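Local coordinates for protein proline iminopeptidase (Streptomyces halstedii, PDB 3WMR) that probably cleaves amide bonds as a serine-type alpha/beta hydrolase, perhaps releasing N-terminal proline from peptides, and interacts with polyketide substrates through a hydrophobic tunnel, at residues Q31-W35 against G86-L90; S58-L64 against H78-N84; L143-V147 against Y310-V315; V173-L177 against E190-M195. All blocks are in the same frame, centred on the assembly; numbering follows the deposited sequence.

Contact 1 of 4, residues Q31-W35 against G86-L90; sequences QYRTW and GSTHL
Ser87 and Thr88 meet the strand 32-35 through the same first-torsion setting: each hydroxyl oxygen stands opposite the carbonyl carbon of its own residue and beside its own N (chi1 -49° at Thr88), which turns both oxygens onto strand amides. Thr88 OG1 accepts the N-H of Arg33 over 2.7 Å, at 166°. In return Thr88 N donates to Arg33 O at 3.1 Å, reaching it somewhat tilted from the carbonyl plane, so a single loop residue serves both polar backbone atoms of Arg33. Two positions on, Trp35 N points almost straight at Ser87 OG (2.9 Å, 176°). The loop thus imitates an antiparallel strand, with hydroxyls standing in for backbone carbonyls. A valine in place of Thr88 would keep the branching but is likely to leave Arg33 N without its acceptor.

At the ends the contact is apolar. Leu90 CD2 lies over one face of the Tyr32 ring, 3.9 Å from its centroid and offset toward the rim, while Gln31 CB covers the opposite face. Trp35 CB packs on the backbone of Gly86, 3.3 Å from its C; a beta carbon on Gly86 would come within 2.5 Å of Trp35 CG.

Ser87 OG is also bonded to Asp80 O, in strand 76-80, and the backbone of Asp80 pairs with Trp35. The loop continues alongside strand 32-39 beyond Asp80. On the other side of strand 32-39 runs strand 23-29, where Arg33 meets Thr26, and Thr34 OG1 is bonded to Glu106 of helix 100-113.

Contact 2 of 4, residues S58-L64 against H78-N84; sequences STHDYLL and HYDQLGN
His78 NE2 donates to Leu63 O from above the carbonyl plane, 71° out of it, so the oxygen is met off its lone pairs; yet at the donor end the bond is perfectly straight (2.9 Å, 180°) and lies in the imidazole plane. This buried contact belongs to the alpha/beta-hydrolase core, where the loop after strand 49-52 folds over the end of strand 76-80. A second histidine pairs with a carboxylate: Asp80 OD1 takes both His60 N (3.0 Å) and His60 ND1 (2.9 Å). With chi1 at 81°, CG of His60 sits between its backbone N and carbonyl carbon, and the ring folds back so that both donors face one oxygen. The ND1 bond leaves in the ring plane but reaches OD1 from outside the carboxylate plane, on its syn side.

The other oxygen, Asp80 OD2, accepts from Gly86 N and from a water that also donates to Asp61 OD2, a bridge that probably eases the closeness of two acids. The predicted triad of Ser126, Asp266 and His293 is separate from the His60-Asp80 pair, although the side chain of Ser58 lies about 7 Å from that of Ser126. Over one face of the His78 ring, nearly above its centre, sits Leu64 CD2, 4.2 Å from the centroid.

Contact 3 of 4, residues L143-V147 against Y310-V315; sequences LRGLV and YLESLV
Arg144 grips Leu314 O side-on with two nitrogens: NH2 at 2.7 Å, the straighter bond at 162°, and NE at 3.2 Å. The oxygen lies within 5° of the guanidinium plane for both, and NH2 sits in the carbonyl plane whereas NE is tilted from it. The bend at chi3 (96°) swings the guanidinium round to present this side. The Leu314 side chain itself packs on the strand backbone, its CD2 3.7 Å from Arg144 O. Farther along, the Tyr310 hydroxyl sits against bare backbone, with OH 3.2 Å from Gly145 CA; a beta carbon on Gly145 would run into that oxygen. Val147 CG2 touches the ring at Tyr310 CE2 (3.5 Å).

These pairs set the last helix of the chain, 300-312, against strand 143-149 of the central alpha/beta-hydrolase sheet. Leu146 points away from it and touches Ser133 and Ala136 of helix 127-137, which is consistent with the sheet being sandwiched between helical layers.

In the next shell, Tyr310 OH is hydrogen-bonded to Pro257 O, just before strand 258-263, which helps to hold the ring in place. NH1 of Arg144 forms a salt bridge with Asp119, steadying the guanidinium from its remaining nitrogen. Leu314 itself is placed by a type I turn from Glu312 to Val315. Ser313 OG reaches back to the last turn of the helix, donating to Tyr310 O at 2.8 Å, in the carbonyl plane and on a lone pair.

Contact 4 of 4, residues V173-L177 against E190-M195; sequences VQETL and EYFHAM
Leu177 and Ala194 lie at the heart of an antiparallel-leaning helix pair, 171-183 with 189-202. The local axes come within 8.9 Å and cross at -133°. Both helices belong to the helical region inserted between sheet strands 143-149 and 258-263, which probably corresponds to the cap of S33-family alpha/beta hydrolases.

Apolar packing dominates, and the small methyl of Ala194 permits the close approach. Ala194 CB is met by Leu177 CD2 at 3.5 Å and by Thr176 CG2 at 3.7 Å, with Val173 CG1 more distant at 4.0 Å. The torsion of Thr176 divides its two branches: with OG1 opposite the carbonyl carbon (chi1 -58°), CG2 stands opposite the backbone N and reaches the other helix, while OG1 bonds Asp172 O in its own helix. Thr176 CG2 also lies against the aliphatic part of Glu190, whose carboxylate is bonded to His180.

A second group of contacts sets an aromatic edge against carbonyls. The Tyr191 side chain crosses Leu177 at about a right angle, and its rim carbon CE1 comes 3.5 Å from Leu177 O, with the oxygen near the ring plane.

True hydrogen bonds lie at the outer end of the same ring, where Tyr191 OH joins Glu181 and Asn234. A phenylalanine here would keep the edge contact but would probably leave the Glu181 carboxylate and the Asn234 amide without this shared partner.

Leu177 CD2 does double service beside Ala194, touching Tyr191 CE1 at 3.6 Å and ending 3.7 Å from Met195 N.

In the fold
Along the chain, contact 2 falls between the two segments of contact 1, and contact 4 between those of contact 3. Contacts 1 and 2 touch, with centres 12 Å apart, and share the neighbouring strands 32-39 and 76-80 of the sheet. Contact 3 reaches the same sheet through strand 143-149, its centre 22 Å from that of contact 2 and 29 Å from that of contact 1. Contact 4 lies on the other side of the chain's centre from contact 3, with centres 41 Å apart, in the helical insertion. Three contacts thus fasten loops and the C-terminal helix to the catalytic core, while the fourth knits the probable cap.

Contact 1 of 4, residues Q31-W35 against G86-L90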
loop_
_atom_site.group_PDB
_atom_site.type_symbol
_atom_site.label_atom_id
_atom_site.label_comp_id
_atom_site.label_asym_id
_atom_site.label_seq_id
_atom_site.Cartn_x
_atom_site.Cartn_y
_atom_site.Cartn_z
ATOM N N GLN A 31 3.065 -18.761 -15.324
ATOM C CA GLN A 31 3.939 -18.422 -16.438
ATOM C C GLN A 31 4.980 -17.332 -16.106
ATOM O O GLN A 31 5.948 -17.167 -16.844
ATOM C CB GLN A 31 3.047 -17.965 -17.598
ATOM C CG GLN A 31 3.748 -17.590 -18.890
ATOM C CD GLN A 31 2.784 -16.992 -19.894
ATOM O OE1 GLN A 31 1.569 -17.167 -19.779
ATOM N NE2 GLN A 31 3.317 -16.272 -20.879
ATOM N N TYR A 32 4.786 -16.598 -15.009
ATOM C CA TYR A 32 5.618 -15.419 -14.703
ATOM C C TYR A 32 6.396 -15.604 -13.407
ATOM O O TYR A 32 6.297 -16.653 -12.777
ATOM C CB TYR A 32 4.742 -14.159 -14.626
ATOM C CG TYR A 32 3.714 -14.062 -15.737
ATOM C CD1 TYR A 32 4.094 -13.737 -17.039
ATOM C CD2 TYR A 32 2.364 -14.299 -15.485
ATOM C CE1 TYR A 32 3.164 -13.654 -18.057
ATOM C CE2 TYR A 32 1.423 -14.209 -16.499
ATOM C CZ TYR A 32 1.826 -13.888 -17.779
ATOM O OH TYR A 32 0.885 -13.804 -18.790
ATOM N N ARG A 33 7.166 -14.584 -13.024
ATOM C CA ARG A 33 7.981 -14.598 -11.806
ATOM C C ARG A 33 7.552 -13.484 -10.838
ATOM O O ARG A 33 7.258 -12.363 -11.268
ATOM C CB ARG A 33 9.456 -14.383 -12.155
ATOM C CG ARG A 33 10.009 -15.271 -13.264
ATOM C CD ARG A 33 10.076 -16.737 -12.871
ATOM N NE ARG A 33 10.909 -16.946 -11.688
ATOM C CZ ARG A 33 11.127 -18.126 -11.118
ATOM N NH1 ARG A 33 10.593 -19.230 -11.629
ATOM N NH2 ARG A 33 11.885 -18.204 -10.031
ATOM N N THR A 34 7.544 -13.792 -9.540
ATOM C CA THR A 34 7.307 -12.799 -8.483
ATOM C C THR A 34 8.573 -12.647 -7.658
ATOM O O THR A 34 9.066 -13.630 -7.113
ATOM C CB THR A 34 6.174 -13.236 -7.530
ATOM O OG1 THR A 34 4.954 -13.377 -8.260
ATOM C CG2 THR A 34 5.973 -12.222 -6.402
ATOM N N TRP A 35 9.075 -11.420 -7.541
ATOM C CA TRP A 35 10.300 -11.132 -6.793
ATOM C C TRP A 35 10.017 -10.831 -5.328
ATOM O O TRP A 35 9.082 -10.087 -5.006
ATOM C CB TRP A 35 11.031 -9.934 -7.398
ATOM C CG TRP A 35 12.372 -9.666 -6.768
ATOM C CD1 TRP A 35 13.589 -10.172 -7.168
ATOM C CD2 TRP A 35 12.638 -8.845 -5.622
ATOM N NE1 TRP A 35 14.587 -9.720 -6.333
ATOM C CE2 TRP A 35 14.033 -8.896 -5.384
ATOM C CE3 TRP A 35 11.836 -8.070 -4.774
ATOM C CZ2 TRP A 35 14.639 -8.205 -4.328
ATOM C CZ3 TRP A 35 12.436 -7.384 -3.732
ATOM C CH2 TRP A 35 13.832 -7.461 -3.512
ATOM N N GLY A 86 11.105 -6.115 -9.450
ATOM C CA GLY A 86 11.861 -7.318 -9.774
ATOM C C GLY A 86 11.022 -8.429 -10.366
ATOM O O GLY A 86 11.564 -9.451 -10.777
ATOM N N SER A 87 9.702 -8.249 -10.398
ATOM C CA SER A 87 8.801 -9.256 -10.961
ATOM C C SER A 87 8.702 -9.094 -12.475
ATOM O O SER A 87 9.263 -8.162 -13.032
ATOM C CB SER A 87 7.429 -9.152 -10.294
ATOM O OG SER A 87 7.573 -9.295 -8.883
ATOM N N THR A 88 7.998 -10.010 -13.137
ATOM C CA THR A 88 7.838 -9.953 -14.590
ATOM C C THR A 88 7.096 -8.670 -14.993
ATOM O O THR A 88 6.035 -8.359 -14.448
ATOM C CB THR A 88 7.071 -11.186 -15.132
ATOM O OG1 THR A 88 7.634 -12.388 -14.591
ATOM C CG2 THR A 88 7.128 -11.255 -16.663
ATOM N N HIS A 89 7.677 -7.924 -15.933
ATOM C CA HIS A 89 7.016 -6.771 -16.544
ATOM C C HIS A 89 6.216 -7.243 -17.739
ATOM O O HIS A 89 6.683 -8.077 -18.503
ATOM C CB HIS A 89 8.041 -5.730 -16.974
ATOM C CG HIS A 89 8.766 -5.115 -15.825
ATOM N ND1 HIS A 89 8.668 -3.778 -15.513
ATOM C CD2 HIS A 89 9.569 -5.662 -14.885
ATOM C CE1 HIS A 89 9.392 -3.525 -14.439
ATOM N NE2 HIS A 89 9.952 -4.652 -14.040
ATOM N N LEU A 90 4.998 -6.730 -17.874
ATOM C CA LEU A 90 4.129 -7.075 -18.989
ATOM C C LEU A 90 3.562 -5.791 -19.602
ATOM O O LEU A 90 2.358 -5.542 -19.523
ATOM C CB LEU A 90 2.993 -7.992 -18.526
ATOM C CG LEU A 90 3.370 -9.307 -17.835
ATOM C CD1 LEU A 90 3.907 -9.083 -16.430
ATOM C CD2 LEU A 90 2.162 -10.236 -17.774
#

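Contact 2 of 4, residues S58-L64 against H78-N84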
loop_
_atom_site.group_PDB
_atom_site.type_symbol
_atom_site.label_atom_id
_atom_site.label_comp_id
_atom_site.label_asym_id
_atom_site.label_seq_id
_atom_site.Cartn_x
_atom_site.Cartn_y
_atom_site.Cartn_z
ATOM N N SER A 58 3.167 -0.035 -7.669
ATOM C CA SER A 58 4.270 0.557 -6.944
ATOM C C SER A 58 5.308 -0.561 -6.713
ATOM O O SER A 58 5.272 -1.591 -7.396
ATOM C CB SER A 58 3.742 1.171 -5.651
ATOM O OG SER A 58 4.770 1.820 -4.935
ATOM N N THR A 59 6.253 -0.362 -5.801
ATOM C CA THR A 59 7.212 -1.401 -5.481
ATOM C C THR A 59 7.432 -1.442 -3.976
ATOM O O THR A 59 6.971 -0.564 -3.248
ATOM C CB THR A 59 8.558 -1.210 -6.227
ATOM O OG1 THR A 59 9.194 0.017 -5.812
ATOM C CG2 THR A 59 8.353 -1.213 -7.737
ATOM N N HIS A 60 8.138 -2.469 -3.522
ATOM C CA HIS A 60 8.418 -2.667 -2.095
ATOM C C HIS A 60 9.360 -1.626 -1.511
ATOM O O HIS A 60 9.452 -1.489 -0.291
ATOM C CB HIS A 60 9.090 -4.020 -1.863
ATOM C CG HIS A 60 10.568 -4.009 -2.141
ATOM N ND1 HIS A 60 11.089 -4.100 -3.416
ATOM C CD2 HIS A 60 11.630 -3.881 -1.311
ATOM C CE1 HIS A 60 12.409 -4.034 -3.356
ATOM N NE2 HIS A 60 12.761 -3.897 -2.090
ATOM N N ASP A 61 10.080 -0.921 -2.382
ATOM C CA ASP A 61 11.265 -0.138 -1.976
ATOM C C ASP A 61 10.979 0.892 -0.896
ATOM O O ASP A 61 11.712 0.983 0.079
ATOM C CB ASP A 61 11.899 0.566 -3.191
ATOM C CG ASP A 61 12.396 -0.408 -4.231
ATOM O OD1 ASP A 61 13.626 -0.630 -4.304
ATOM O OD2 ASP A 61 11.555 -0.951 -4.977
ATOM N N TYR A 62 9.913 1.667 -1.068
ATOM C CA TYR A 62 9.515 2.683 -0.069
ATOM C C TYR A 62 9.112 2.101 1.298
ATOM O O TYR A 62 8.976 2.843 2.265
ATOM C CB TYR A 62 8.394 3.585 -0.619
ATOM C CG TYR A 62 6.990 2.977 -0.527
ATOM C CD1 TYR A 62 6.585 1.996 -1.417
ATOM C CD2 TYR A 62 6.072 3.406 0.441
ATOM C CE1 TYR A 62 5.324 1.424 -1.336
ATOM C CE2 TYR A 62 4.785 2.840 0.518
ATOM C CZ TYR A 62 4.428 1.844 -0.374
ATOM O OH TYR A 62 3.184 1.252 -0.328
ATOM N N LEU A 63 8.913 0.781 1.374
ATOM C CA LEU A 63 8.593 0.115 2.641
ATOM C C LEU A 63 9.822 -0.450 3.354
ATOM O O LEU A 63 9.670 -1.124 4.377
ATOM C CB LEU A 63 7.565 -1.011 2.414
ATOM C CG LEU A 63 6.171 -0.567 1.979
ATOM C CD1 LEU A 63 5.272 -1.765 1.733
ATOM C CD2 LEU A 63 5.532 0.348 3.009
ATOM N N LEU A 64 11.032 -0.172 2.844
ATOM C CA LEU A 64 12.253 -0.846 3.341
ATOM C C LEU A 64 12.596 -0.501 4.790
ATOM O O LEU A 64 13.186 -1.303 5.478
ATOM C CB LEU A 64 13.464 -0.560 2.440
ATOM C CG LEU A 64 13.578 -1.456 1.208
ATOM C CD1 LEU A 64 14.641 -0.912 0.247
ATOM C CD2 LEU A 64 13.886 -2.891 1.609
ATOM N N HIS A 78 9.355 -8.510 2.160
ATOM C CA HIS A 78 9.035 -7.529 1.120
ATOM C C HIS A 78 8.875 -8.262 -0.197
ATOM O O HIS A 78 9.579 -9.238 -0.442
ATOM C CB HIS A 78 10.139 -6.486 0.938
ATOM C CG HIS A 78 10.231 -5.491 2.048
ATOM N ND1 HIS A 78 10.857 -5.767 3.244
ATOM C CD2 HIS A 78 9.819 -4.206 2.129
ATOM C CE1 HIS A 78 10.806 -4.702 4.023
ATOM N NE2 HIS A 78 10.181 -3.742 3.370
ATOM N N TYR A 79 7.949 -7.806 -1.037
ATOM C CA TYR A 79 7.887 -8.296 -2.415
ATOM C C TYR A 79 7.308 -7.289 -3.414
ATOM O O TYR A 79 6.571 -6.383 -3.049
ATOM C CB TYR A 79 7.158 -9.642 -2.489
ATOM C CG TYR A 79 5.639 -9.608 -2.571
ATOM C CD1 TYR A 79 4.855 -9.538 -1.419
ATOM C CD2 TYR A 79 4.979 -9.723 -3.803
ATOM C CE1 TYR A 79 3.466 -9.550 -1.490
ATOM C CE2 TYR A 79 3.588 -9.733 -3.880
ATOM C CZ TYR A 79 2.834 -9.644 -2.719
ATOM O OH TYR A 79 1.446 -9.650 -2.775
ATOM N N ASP A 80 7.677 -7.464 -4.680
ATOM C CA ASP A 80 7.161 -6.648 -5.772
ATOM C C ASP A 80 6.067 -7.419 -6.448
ATOM O O ASP A 80 6.280 -8.528 -6.917
ATOM C CB ASP A 80 8.233 -6.359 -6.815
ATOM C CG ASP A 80 9.284 -5.401 -6.326
ATOM O OD1 ASP A 80 9.040 -4.644 -5.360
ATOM O OD2 ASP A 80 10.361 -5.416 -6.931
ATOM N N GLN A 81 4.888 -6.827 -6.490
ATOM C CA GLN A 81 3.756 -7.398 -7.199
ATOM C C GLN A 81 4.001 -7.477 -8.712
ATOM O O GLN A 81 4.827 -6.755 -9.267
ATOM C CB GLN A 81 2.493 -6.602 -6.855
ATOM C CG GLN A 81 2.113 -6.782 -5.391
ATOM C CD GLN A 81 1.219 -5.688 -4.844
ATOM O OE1 GLN A 81 0.275 -5.249 -5.501
ATOM N NE2 GLN A 81 1.483 -5.284 -3.602
ATOM N N LEU A 82 3.285 -8.378 -9.370
ATOM C CA LEU A 82 3.495 -8.618 -10.800
ATOM C C LEU A 82 3.264 -7.346 -11.587
ATOM O O LEU A 82 2.285 -6.649 -11.358
ATOM C CB LEU A 82 2.545 -9.695 -11.314
ATOM C CG LEU A 82 2.727 -10.128 -12.775
ATOM C CD1 LEU A 82 4.026 -10.908 -12.942
ATOM C CD2 LEU A 82 1.542 -10.959 -13.248
ATOM N N GLY A 83 4.165 -7.069 -12.524
ATOM C CA GLY A 83 4.039 -5.927 -13.421
ATOM C C GLY A 83 5.090 -4.860 -13.185
ATOM O O GLY A 83 5.328 -4.022 -14.063
ATOM N N ASN A 84 5.722 -4.864 -12.015
ATOM C CA ASN A 84 6.767 -3.870 -11.734
ATOM C C ASN A 84 7.876 -4.380 -10.819
ATOM O O ASN A 84 7.784 -5.472 -10.264
ATOM C CB ASN A 84 6.154 -2.584 -11.148
ATOM C CG ASN A 84 6.861 -1.325 -11.632
ATOM O OD1 ASN A 84 7.742 -1.387 -12.486
ATOM N ND2 ASN A 84 6.471 -0.182 -11.094
HETATM O O HOH W 1 5.084 -4.104 -8.586
HETATM O O HOH W 2 11.727 -3.116 -6.862
#

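Contact 3 of 4, residues L143-V147 against Y310-V315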
loop_
_atom_site.group_PDB
_atom_site.type_symbol
_atom_site.label_atom_id
_atom_site.label_comp_id
_atom_site.label_asym_id
_atom_site.label_seq_id
_atom_site.Cartn_x
_atom_site.Cartn_y
_atom_site.Cartn_z
ATOM N N LEU A 143 -3.514 -16.943 8.603
ATOM C CA LEU A 143 -3.486 -15.511 8.906
ATOM C C LEU A 143 -3.768 -15.210 10.391
ATOM O O LEU A 143 -4.838 -15.545 10.908
ATOM C CB LEU A 143 -4.472 -14.750 8.029
ATOM C CG LEU A 143 -4.515 -13.229 8.276
ATOM C CD1 LEU A 143 -3.208 -12.580 7.817
ATOM C CD2 LEU A 143 -5.714 -12.610 7.583
ATOM N N ARG A 144 -2.809 -14.541 11.040
ATOM C CA ARG A 144 -2.911 -14.144 12.455
ATOM C C ARG A 144 -3.490 -12.750 12.719
ATOM O O ARG A 144 -4.085 -12.509 13.773
ATOM C CB ARG A 144 -1.529 -14.172 13.104
ATOM C CG ARG A 144 -1.016 -15.559 13.393
ATOM C CD ARG A 144 0.430 -15.538 13.853
ATOM N NE ARG A 144 0.559 -15.554 15.290
ATOM C CZ ARG A 144 0.925 -16.606 16.026
ATOM N NH1 ARG A 144 1.216 -17.780 15.478
ATOM N NH2 ARG A 144 0.989 -16.476 17.331
ATOM N N GLY A 145 -3.267 -11.828 11.794
ATOM C CA GLY A 145 -3.622 -10.433 11.978
ATOM C C GLY A 145 -3.473 -9.676 10.675
ATOM O O GLY A 145 -2.747 -10.100 9.785
ATOM N N LEU A 146 -4.165 -8.553 10.570
ATOM C CA LEU A 146 -4.108 -7.697 9.395
ATOM C C LEU A 146 -3.880 -6.266 9.818
ATOM O O LEU A 146 -4.606 -5.737 10.673
ATOM C CB LEU A 146 -5.427 -7.743 8.617
ATOM C CG LEU A 146 -5.637 -6.719 7.486
ATOM C CD1 LEU A 146 -4.649 -6.933 6.348
ATOM C CD2 LEU A 146 -7.086 -6.821 6.978
ATOM N N VAL A 147 -2.916 -5.619 9.182
ATOM C CA VAL A 147 -2.785 -4.175 9.299
ATOM C C VAL A 147 -3.125 -3.526 7.954
ATOM O O VAL A 147 -2.622 -3.926 6.905
ATOM C CB VAL A 147 -1.386 -3.749 9.737
ATOM C CG1 VAL A 147 -1.343 -2.237 9.969
ATOM C CG2 VAL A 147 -0.990 -4.509 10.993
ATOM N N TYR A 310 1.236 -3.767 18.476
ATOM C CA TYR A 310 0.184 -4.556 17.836
ATOM C C TYR A 310 0.674 -5.995 17.609
ATOM O O TYR A 310 -0.019 -6.965 17.958
ATOM C CB TYR A 310 -0.239 -3.920 16.496
ATOM C CG TYR A 310 -1.024 -4.871 15.626
ATOM C CD1 TYR A 310 -2.377 -5.111 15.875
ATOM C CD2 TYR A 310 -0.409 -5.582 14.604
ATOM C CE1 TYR A 310 -3.102 -6.013 15.115
ATOM C CE2 TYR A 310 -1.124 -6.486 13.840
ATOM C CZ TYR A 310 -2.475 -6.703 14.099
ATOM O OH TYR A 310 -3.200 -7.603 13.326
ATOM N N LEU A 311 1.864 -6.139 17.023
ATOM C CA LEU A 311 2.380 -7.470 16.679
ATOM C C LEU A 311 2.537 -8.389 17.911
ATOM O O LEU A 311 2.245 -9.584 17.836
ATOM C CB LEU A 311 3.707 -7.374 15.885
ATOM C CG LEU A 311 3.628 -6.848 14.440
ATOM C CD1 LEU A 311 5.020 -6.604 13.899
ATOM C CD2 LEU A 311 2.883 -7.807 13.519
ATOM N N GLU A 312 2.965 -7.835 19.043
ATOM C CA GLU A 312 3.142 -8.622 20.266
ATOM C C GLU A 312 1.815 -9.167 20.821
ATOM O O GLU A 312 1.806 -10.234 21.420
ATOM C CB GLU A 312 3.894 -7.830 21.345
ATOM C CG GLU A 312 5.383 -7.650 21.062
ATOM C CD GLU A 312 6.176 -8.947 21.120
ATOM O OE1 GLU A 312 6.032 -9.696 22.110
ATOM O OE2 GLU A 312 6.949 -9.216 20.171
ATOM N N SER A 313 0.705 -8.469 20.592
ATOM C CA SER A 313 -0.611 -8.968 21.020
ATOM C C SER A 313 -1.001 -10.259 20.301
ATOM O O SER A 313 -1.898 -10.951 20.751
ATOM C CB SER A 313 -1.716 -7.898 20.849
ATOM O OG SER A 313 -2.161 -7.770 19.503
ATOM N N LEU A 314 -0.318 -10.583 19.201
ATOM C CA LEU A 314 -0.614 -11.770 18.397
ATOM C C LEU A 314 0.243 -12.997 18.712
ATOM O O LEU A 314 0.077 -14.004 18.048
ATOM C CB LEU A 314 -0.429 -11.459 16.907
ATOM C CG LEU A 314 -1.139 -10.239 16.356
ATOM C CD1 LEU A 314 -0.721 -10.049 14.909
ATOM C CD2 LEU A 314 -2.647 -10.413 16.489
ATOM N N VAL A 315 1.166 -12.908 19.679
ATOM C CA VAL A 315 2.080 -14.018 20.018
ATOM C C VAL A 315 2.170 -14.226 21.533
ATOM O O VAL A 315 1.382 -13.630 22.282
ATOM C CB VAL A 315 3.525 -13.782 19.493
ATOM C CG1 VAL A 315 3.589 -13.909 17.978
ATOM C CG2 VAL A 315 4.036 -12.424 19.933
#

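Contact 4 of 4, residues V173-L177 against E190-M195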
loop_
_atom_site.group_PDB
_atom_site.type_symbol
_atom_site.label_atom_id
_atom_site.label_comp_id
_atom_site.label_asym_id
_atom_site.label_seq_id
_atom_site.Cartn_x
_atom_site.Cartn_y
_atom_site.Cartn_z
ATOM N N VAL A 173 -3.180 26.721 -7.552
ATOM C CA VAL A 173 -2.812 25.318 -7.618
ATOM C C VAL A 173 -4.010 24.509 -8.101
ATOM O O VAL A 173 -3.864 23.667 -8.981
ATOM C CB VAL A 173 -2.345 24.781 -6.243
ATOM C CG1 VAL A 173 -2.230 23.271 -6.251
ATOM C CG2 VAL A 173 -1.003 25.402 -5.861
ATOM N N GLN A 174 -5.177 24.784 -7.523
ATOM C CA GLN A 174 -6.422 24.128 -7.915
ATOM C C GLN A 174 -6.679 24.286 -9.413
ATOM O O GLN A 174 -6.987 23.309 -10.086
ATOM C CB GLN A 174 -7.609 24.696 -7.134
ATOM C CG GLN A 174 -7.585 24.379 -5.650
ATOM C CD GLN A 174 -8.883 24.744 -4.960
ATOM O OE1 GLN A 174 -9.971 24.410 -5.436
ATOM N NE2 GLN A 174 -8.777 25.425 -3.828
ATOM N N GLU A 175 -6.530 25.511 -9.932
ATOM C CA GLU A 175 -6.744 25.766 -11.360
ATOM C C GLU A 175 -5.731 25.061 -12.243
ATOM O O GLU A 175 -6.088 24.523 -13.293
ATOM C CB GLU A 175 -6.756 27.268 -11.681
ATOM C CG GLU A 175 -7.906 28.009 -11.024
ATOM C CD GLU A 175 -8.175 29.380 -11.618
ATOM O OE1 GLU A 175 -7.583 29.737 -12.677
ATOM O OE2 GLU A 175 -9.002 30.092 -11.002
ATOM N N THR A 176 -4.479 25.056 -11.811
ATOM C CA THR A 176 -3.422 24.363 -12.523
ATOM C C THR A 176 -3.693 22.858 -12.602
ATOM O O THR A 176 -3.501 22.259 -13.662
ATOM C CB THR A 176 -2.061 24.597 -11.851
ATOM O OG1 THR A 176 -1.795 26.001 -11.808
ATOM C CG2 THR A 176 -0.946 23.902 -12.615
ATOM N N LEU A 177 -4.126 22.250 -11.496
ATOM C CA LEU A 177 -4.487 20.815 -11.513
ATOM C C LEU A 177 -5.617 20.538 -12.507
ATOM O O LEU A 177 -5.547 19.611 -13.306
ATOM C CB LEU A 177 -4.927 20.326 -10.128
ATOM C CG LEU A 177 -3.914 20.344 -8.984
ATOM C CD1 LEU A 177 -4.570 19.855 -7.699
ATOM C CD2 LEU A 177 -2.696 19.504 -9.324
ATOM N N GLU A 190 4.529 21.856 -15.041
ATOM C CA GLU A 190 3.626 22.707 -14.292
ATOM C C GLU A 190 2.561 21.913 -13.504
ATOM O O GLU A 190 2.211 22.278 -12.385
ATOM C CB GLU A 190 2.955 23.666 -15.261
ATOM C CG GLU A 190 2.183 24.768 -14.591
ATOM C CD GLU A 190 1.584 25.705 -15.602
ATOM O OE1 GLU A 190 0.561 25.345 -16.240
ATOM O OE2 GLU A 190 2.157 26.802 -15.756
ATOM N N TYR A 191 2.032 20.841 -14.082
ATOM C CA TYR A 191 1.119 19.984 -13.318
ATOM C C TYR A 191 1.855 19.345 -12.139
ATOM O O TYR A 191 1.330 19.273 -11.022
ATOM C CB TYR A 191 0.540 18.893 -14.185
ATOM C CG TYR A 191 -0.473 18.050 -13.456
ATOM C CD1 TYR A 191 -1.727 18.553 -13.156
ATOM C CD2 TYR A 191 -0.165 16.762 -13.044
ATOM C CE1 TYR A 191 -2.666 17.785 -12.480
ATOM C CE2 TYR A 191 -1.093 15.979 -12.373
ATOM C CZ TYR A 191 -2.349 16.496 -12.094
ATOM O OH TYR A 191 -3.288 15.736 -11.430
ATOM N N PHE A 192 3.079 18.896 -12.407
ATOM C CA PHE A 192 3.890 18.205 -11.414
ATOM C C PHE A 192 4.135 19.041 -10.165
ATOM O O PHE A 192 4.090 18.524 -9.062
ATOM C CB PHE A 192 5.230 17.750 -12.004
ATOM C CG PHE A 192 5.962 16.786 -11.127
ATOM C CD1 PHE A 192 6.699 17.238 -10.040
ATOM C CD2 PHE A 192 5.881 15.423 -11.356
ATOM C CE1 PHE A 192 7.346 16.352 -9.205
ATOM C CE2 PHE A 192 6.536 14.529 -10.524
ATOM C CZ PHE A 192 7.270 14.998 -9.446
ATOM N N HIS A 193 4.405 20.329 -10.328
ATOM C CA HIS A 193 4.626 21.180 -9.164
ATOM C C HIS A 193 3.330 21.538 -8.416
ATOM O O HIS A 193 3.356 21.729 -7.201
ATOM C CB HIS A 193 5.489 22.383 -9.555
ATOM C CG HIS A 193 6.892 21.981 -9.900
ATOM N ND1 HIS A 193 7.775 21.495 -8.956
ATOM C CD2 HIS A 193 7.538 21.913 -11.087
ATOM C CE1 HIS A 193 8.916 21.177 -9.542
ATOM N NE2 HIS A 193 8.799 21.424 -10.836
ATOM N N ALA A 194 2.200 21.584 -9.124
ATOM C CA ALA A 194 0.892 21.684 -8.468
ATOM C C ALA A 194 0.570 20.389 -7.685
ATOM O O ALA A 194 0.135 20.444 -6.540
ATOM C CB ALA A 194 -0.194 21.981 -9.491
ATOM N N MET A 195 0.828 19.240 -8.304
ATOM C CA MET A 195 0.703 17.927 -7.648
ATOM C C MET A 195 1.555 17.857 -6.381
ATOM O O MET A 195 1.156 17.236 -5.396
ATOM C CB MET A 195 1.138 16.819 -8.616
ATOM C CG MET A 195 0.915 15.396 -8.126
ATOM S SD MET A 195 2.029 14.215 -8.916
ATOM C CE MET A 195 3.495 14.547 -7.931
#